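Crystal protein (Bacillus thuringiensis serovar dakota, PDB 2ZTB) is parasporin-2, a proteolytically activated bacterial toxin that recognizes cancer cells and probably forms pores in their membranes. Local coordinates at residues I4-A15 with T118-L126. Numbering follows the deposited sequence.
Sequences IREYLMFNELSA and TGFKFTSKL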
loop_
_atom_site.group_PDB
_atom_site.type_symbol
_atom_site.label_atom_id
_atom_site.label_comp_id
_atom_site.label_asym_id
_atom_site.label_seq_id
_atom_site.Cartn_x
_atom_site.Cartn_y
_atom_site.Cartn_z
ATOM N N ILE A 4 5.171 8.920 -10.163
ATOM C CA ILE A 4 3.822 9.249 -10.614
ATOM C C ILE A 4 3.703 10.760 -10.866
ATOM O O ILE A 4 4.249 11.568 -10.118
ATOM C CB ILE A 4 2.768 8.704 -9.598
ATOM C CG1 ILE A 4 2.721 7.165 -9.667
ATOM C CG2 ILE A 4 1.376 9.312 -9.823
ATOM C CD1 ILE A 4 2.370 6.492 -8.347
ATOM N N ARG A 5 3.011 11.119 -11.940
ATOM C CA ARG A 5 2.793 12.513 -12.295
ATOM C C ARG A 5 1.482 12.635 -13.048
ATOM O O ARG A 5 1.369 12.208 -14.189
ATOM C CB ARG A 5 3.959 13.049 -13.137
ATOM C CG ARG A 5 3.837 14.511 -13.557
ATOM C CD ARG A 5 5.219 15.059 -13.856
ATOM N NE ARG A 5 5.204 16.418 -14.386
ATOM C CZ ARG A 5 5.263 17.530 -13.653
ATOM N NH1 ARG A 5 5.333 17.474 -12.328
ATOM N NH2 ARG A 5 5.253 18.712 -14.259
ATOM N N GLU A 6 0.481 13.210 -12.398
ATOM C CA GLU A 6 -0.816 13.361 -13.041
ATOM C C GLU A 6 -1.448 14.703 -12.713
ATOM O O GLU A 6 -0.957 15.430 -11.851
ATOM C CB GLU A 6 -1.750 12.175 -12.707
ATOM C CG GLU A 6 -1.845 11.790 -11.245
ATOM C CD GLU A 6 -2.753 10.578 -11.014
ATOM O OE1 GLU A 6 -3.904 10.779 -10.563
ATOM O OE2 GLU A 6 -2.313 9.436 -11.285
ATOM N N TYR A 7 -2.523 15.026 -13.426
ATOM C CA TYR A 7 -3.254 16.246 -13.220
ATOM C C TYR A 7 -3.814 16.336 -11.806
ATOM O O TYR A 7 -4.212 15.325 -11.197
ATOM C CB TYR A 7 -4.387 16.378 -14.236
ATOM C CG TYR A 7 -3.949 16.703 -15.654
ATOM C CD1 TYR A 7 -2.797 17.458 -15.910
ATOM C CD2 TYR A 7 -4.704 16.273 -16.742
ATOM C CE1 TYR A 7 -2.402 17.761 -17.219
ATOM C CE2 TYR A 7 -4.324 16.572 -18.052
ATOM C CZ TYR A 7 -3.173 17.317 -18.290
ATOM O OH TYR A 7 -2.803 17.596 -19.604
ATOM N N LEU A 8 -3.820 17.555 -11.277
ATOM C CA LEU A 8 -4.521 17.846 -10.043
ATOM C C LEU A 8 -5.973 18.128 -10.436
ATOM O O LEU A 8 -6.238 18.760 -11.473
ATOM C CB LEU A 8 -3.871 19.032 -9.331
ATOM C CG LEU A 8 -4.448 19.448 -7.966
ATOM C CD1 LEU A 8 -4.128 18.419 -6.879
ATOM C CD2 LEU A 8 -3.939 20.858 -7.578
ATOM N N MET A 9 -6.909 17.620 -9.643
ATOM C CA MET A 9 -8.328 17.804 -9.918
ATOM C C MET A 9 -8.967 18.713 -8.857
ATOM O O MET A 9 -8.437 18.836 -7.756
ATOM C CB MET A 9 -9.035 16.444 -9.960
ATOM C CG MET A 9 -8.380 15.393 -10.896
ATOM S SD MET A 9 -8.564 15.831 -12.643
ATOM C CE MET A 9 -10.324 15.553 -12.918
ATOM N N PHE A 10 -10.093 19.344 -9.189
ATOM C CA PHE A 10 -10.812 20.198 -8.234
ATOM C C PHE A 10 -11.312 19.449 -6.993
ATOM O O PHE A 10 -11.395 20.045 -5.909
ATOM C CB PHE A 10 -11.966 20.965 -8.893
ATOM C CG PHE A 10 -11.552 22.295 -9.506
ATOM C CD1 PHE A 10 -11.633 22.502 -10.876
ATOM C CD2 PHE A 10 -11.091 23.337 -8.708
ATOM C CE1 PHE A 10 -11.259 23.712 -11.443
ATOM C CE2 PHE A 10 -10.712 24.554 -9.270
ATOM C CZ PHE A 10 -10.795 24.743 -10.638
ATOM N N ASN A 11 -11.652 18.163 -7.152
ATOM C CA ASN A 11 -12.175 17.365 -6.044
ATOM C C ASN A 11 -11.090 16.857 -5.099
ATOM O O ASN A 11 -11.369 16.140 -4.143
ATOM C CB ASN A 11 -13.135 16.250 -6.525
ATOM C CG ASN A 11 -12.434 15.081 -7.271
ATOM O OD1 ASN A 11 -13.070 14.059 -7.517
ATOM N ND2 ASN A 11 -11.160 15.225 -7.619
ATOM N N GLU A 12 -9.857 17.274 -5.368
ATOM C CA GLU A 12 -8.681 16.939 -4.561
ATOM C C GLU A 12 -8.093 18.151 -3.843
ATOM O O GLU A 12 -7.094 18.016 -3.139
ATOM C CB GLU A 12 -7.561 16.442 -5.464
ATOM C CG GLU A 12 -7.755 15.094 -6.034
ATOM C CD GLU A 12 -6.567 14.709 -6.873
ATOM O OE1 GLU A 12 -5.782 13.873 -6.387
ATOM O OE2 GLU A 12 -6.406 15.272 -7.982
ATOM N N LEU A 13 -8.671 19.330 -4.061
ATOM C CA LEU A 13 -8.201 20.564 -3.416
ATOM C C LEU A 13 -8.165 20.469 -1.895
ATOM O O LEU A 13 -7.255 20.993 -1.264
ATOM C CB LEU A 13 -9.021 21.763 -3.903
ATOM C CG LEU A 13 -8.321 22.610 -4.992
ATOM C CD1 LEU A 13 -7.553 21.816 -6.050
ATOM C CD2 LEU A 13 -9.246 23.649 -5.633
ATOM N N SER A 14 -9.129 19.754 -1.317
ATOM C CA SER A 14 -9.140 19.445 0.120
ATOM C C SER A 14 -7.888 18.708 0.585
ATOM O O SER A 14 -7.495 18.827 1.752
ATOM C CB SER A 14 -10.375 18.630 0.473
ATOM O OG SER A 14 -10.362 17.399 -0.230
ATOM N N ALA A 15 -7.264 17.964 -0.336
ATOM C CA ALA A 15 -6.006 17.259 -0.078
ATOM C C ALA A 15 -4.847 18.230 0.089
ATOM O O ALA A 15 -3.832 17.889 0.686
ATOM C CB ALA A 15 -5.699 16.211 -1.199
ATOM N N THR A 118 -4.045 13.139 3.498
ATOM C CA THR A 118 -5.117 14.123 3.256
ATOM C C THR A 118 -6.125 13.748 2.147
ATOM O O THR A 118 -7.053 14.515 1.843
ATOM C CB THR A 118 -4.523 15.528 2.931
ATOM O OG1 THR A 118 -3.641 15.406 1.822
ATOM C CG2 THR A 118 -3.760 16.118 4.113
ATOM N N GLY A 119 -5.906 12.599 1.507
ATOM C CA GLY A 119 -6.882 12.027 0.573
ATOM C C GLY A 119 -6.754 12.421 -0.885
ATOM O O GLY A 119 -7.746 12.708 -1.543
ATOM N N PHE A 120 -5.529 12.460 -1.379
ATOM C CA PHE A 120 -5.284 12.549 -2.803
ATOM C C PHE A 120 -5.951 11.400 -3.548
ATOM O O PHE A 120 -6.183 10.329 -2.976
ATOM C CB PHE A 120 -3.782 12.554 -3.082
ATOM C CG PHE A 120 -3.106 13.842 -2.707
ATOM C CD1 PHE A 120 -2.510 13.988 -1.459
ATOM C CD2 PHE A 120 -3.092 14.916 -3.595
ATOM C CE1 PHE A 120 -1.886 15.198 -1.107
ATOM C CE2 PHE A 120 -2.478 16.129 -3.255
ATOM C CZ PHE A 120 -1.867 16.267 -2.015
ATOM N N LYS A 121 -6.296 11.638 -4.809
ATOM C CA LYS A 121 -6.963 10.623 -5.620
ATOM C C LYS A 121 -6.101 10.296 -6.832
ATOM O O LYS A 121 -6.371 10.751 -7.927
ATOM C CB LYS A 121 -8.359 11.105 -6.053
ATOM C CG LYS A 121 -9.253 11.568 -4.906
ATOM C CD LYS A 121 -10.637 11.978 -5.392
ATOM C CE LYS A 121 -11.544 12.340 -4.230
ATOM N NZ LYS A 121 -11.026 13.551 -3.513
ATOM N N PHE A 122 -5.044 9.529 -6.614
ATOM C CA PHE A 122 -4.194 9.039 -7.699
ATOM C C PHE A 122 -4.791 7.865 -8.437
ATOM O O PHE A 122 -5.340 6.945 -7.829
ATOM C CB PHE A 122 -2.821 8.656 -7.182
ATOM C CG PHE A 122 -1.978 9.832 -6.794
ATOM C CD1 PHE A 122 -1.967 10.291 -5.489
ATOM C CD2 PHE A 122 -1.182 10.474 -7.742
ATOM C CE1 PHE A 122 -1.174 11.366 -5.125
ATOM C CE2 PHE A 122 -0.389 11.557 -7.386
ATOM C CZ PHE A 122 -0.392 12.009 -6.073
ATOM N N THR A 123 -4.654 7.922 -9.757
ATOM C CA THR A 123 -5.175 6.944 -10.693
ATOM C C THR A 123 -4.090 5.933 -11.074
ATOM O O THR A 123 -4.379 4.748 -11.264
ATOM C CB THR A 123 -5.738 7.675 -11.947
ATOM O OG1 THR A 123 -7.090 8.068 -11.690
ATOM C CG2 THR A 123 -5.702 6.812 -13.205
ATOM N N SER A 124 -2.844 6.396 -11.164
ATOM C CA SER A 124 -1.753 5.509 -11.574
ATOM C C SER A 124 -1.283 4.581 -10.469
ATOM O O SER A 124 -1.150 4.978 -9.316
ATOM C CB SER A 124 -0.576 6.270 -12.203
ATOM O OG SER A 124 -0.520 7.624 -11.815
ATOM N N LYS A 125 -1.042 3.332 -10.840
ATOM C CA LYS A 125 -0.633 2.317 -9.883
ATOM C C LYS A 125 0.724 2.670 -9.294
ATOM O O LYS A 125 1.575 3.253 -9.967
ATOM C CB LYS A 125 -0.584 0.950 -10.557
ATOM C CG LYS A 125 -1.890 0.519 -11.216
ATOM C CD LYS A 125 -2.918 -0.006 -10.220
ATOM C CE LYS A 125 -4.152 -0.487 -10.970
ATOM N NZ LYS A 125 -4.956 -1.466 -10.195
ATOM N N LEU A 126 0.909 2.335 -8.024
ATOM C CA LEU A 126 2.176 2.541 -7.354
ATOM C C LEU A 126 2.945 1.215 -7.292
ATOM O O LEU A 126 2.396 0.183 -6.887
ATOM C CB LEU A 126 1.928 3.093 -5.952
ATOM C CG LEU A 126 3.125 3.295 -5.024
ATOM C CD1 LEU A 126 3.931 4.494 -5.458
ATOM C CD2 LEU A 126 2.662 3.438 -3.574
HETATM O O HOH W 1 -9.293 15.143 0.550
#
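With CG set between its backbone N and carbonyl carbon (chi1 48°) and the chain extended beyond, E6 lays its carboxylate against the backbone of T123 and S124; E12, its CG beside the backbone N, sends a second carboxylate to K121. The two acids fasten the N-terminal edge strand 4-7 and the 3-10 turn 10-15 to the linker between strand 96-116 and the beta hairpin 126-142 of this elongated toxin, whose build resembles the aerolysin-type beta-pore-forming toxins. A carboxylate suits this place because its two oxygens can accept several backbone N-H groups of an irregular linker. E6 OE1 takes T123 N through its syn lone pair at 3.1 Å, and OE2 takes S124 N likewise, while S124 OG donates to the same OE2, at 2.6 Å, nearly along its C-O axis. E12 OE1 receives K121 N, 2.8 Å away, on its anti side but tilted from the carboxylate plane, whereas OE2 accepts M9 N and pairs with K63. That lysine also bridges to E6 OE1, so one cation probably offsets both carboxylates. The F122 ring lies obliquely to the E6 carboxylate, 59° between planes, and F122 CD2 also meets I4 CG2 at 3.5 Å; the branched isoleucine can reach further with CD1, which packs on L126 CD1. K121 is long enough to slide its methylenes past E12 in the opposite direction, then bend and give NZ to N11 O from above the carbonyl plane. T118 OG1 donates to A15 O, 2.7 Å away in the carbonyl plane, a short hydroxyl suiting a carbonyl so close; a water joins S14 OG to T118 O. The small methyl of A15 stands over the middle of the F120 ring in a CH-pi contact, CB 3.6 Å from the centroid and 4° off the ring normal.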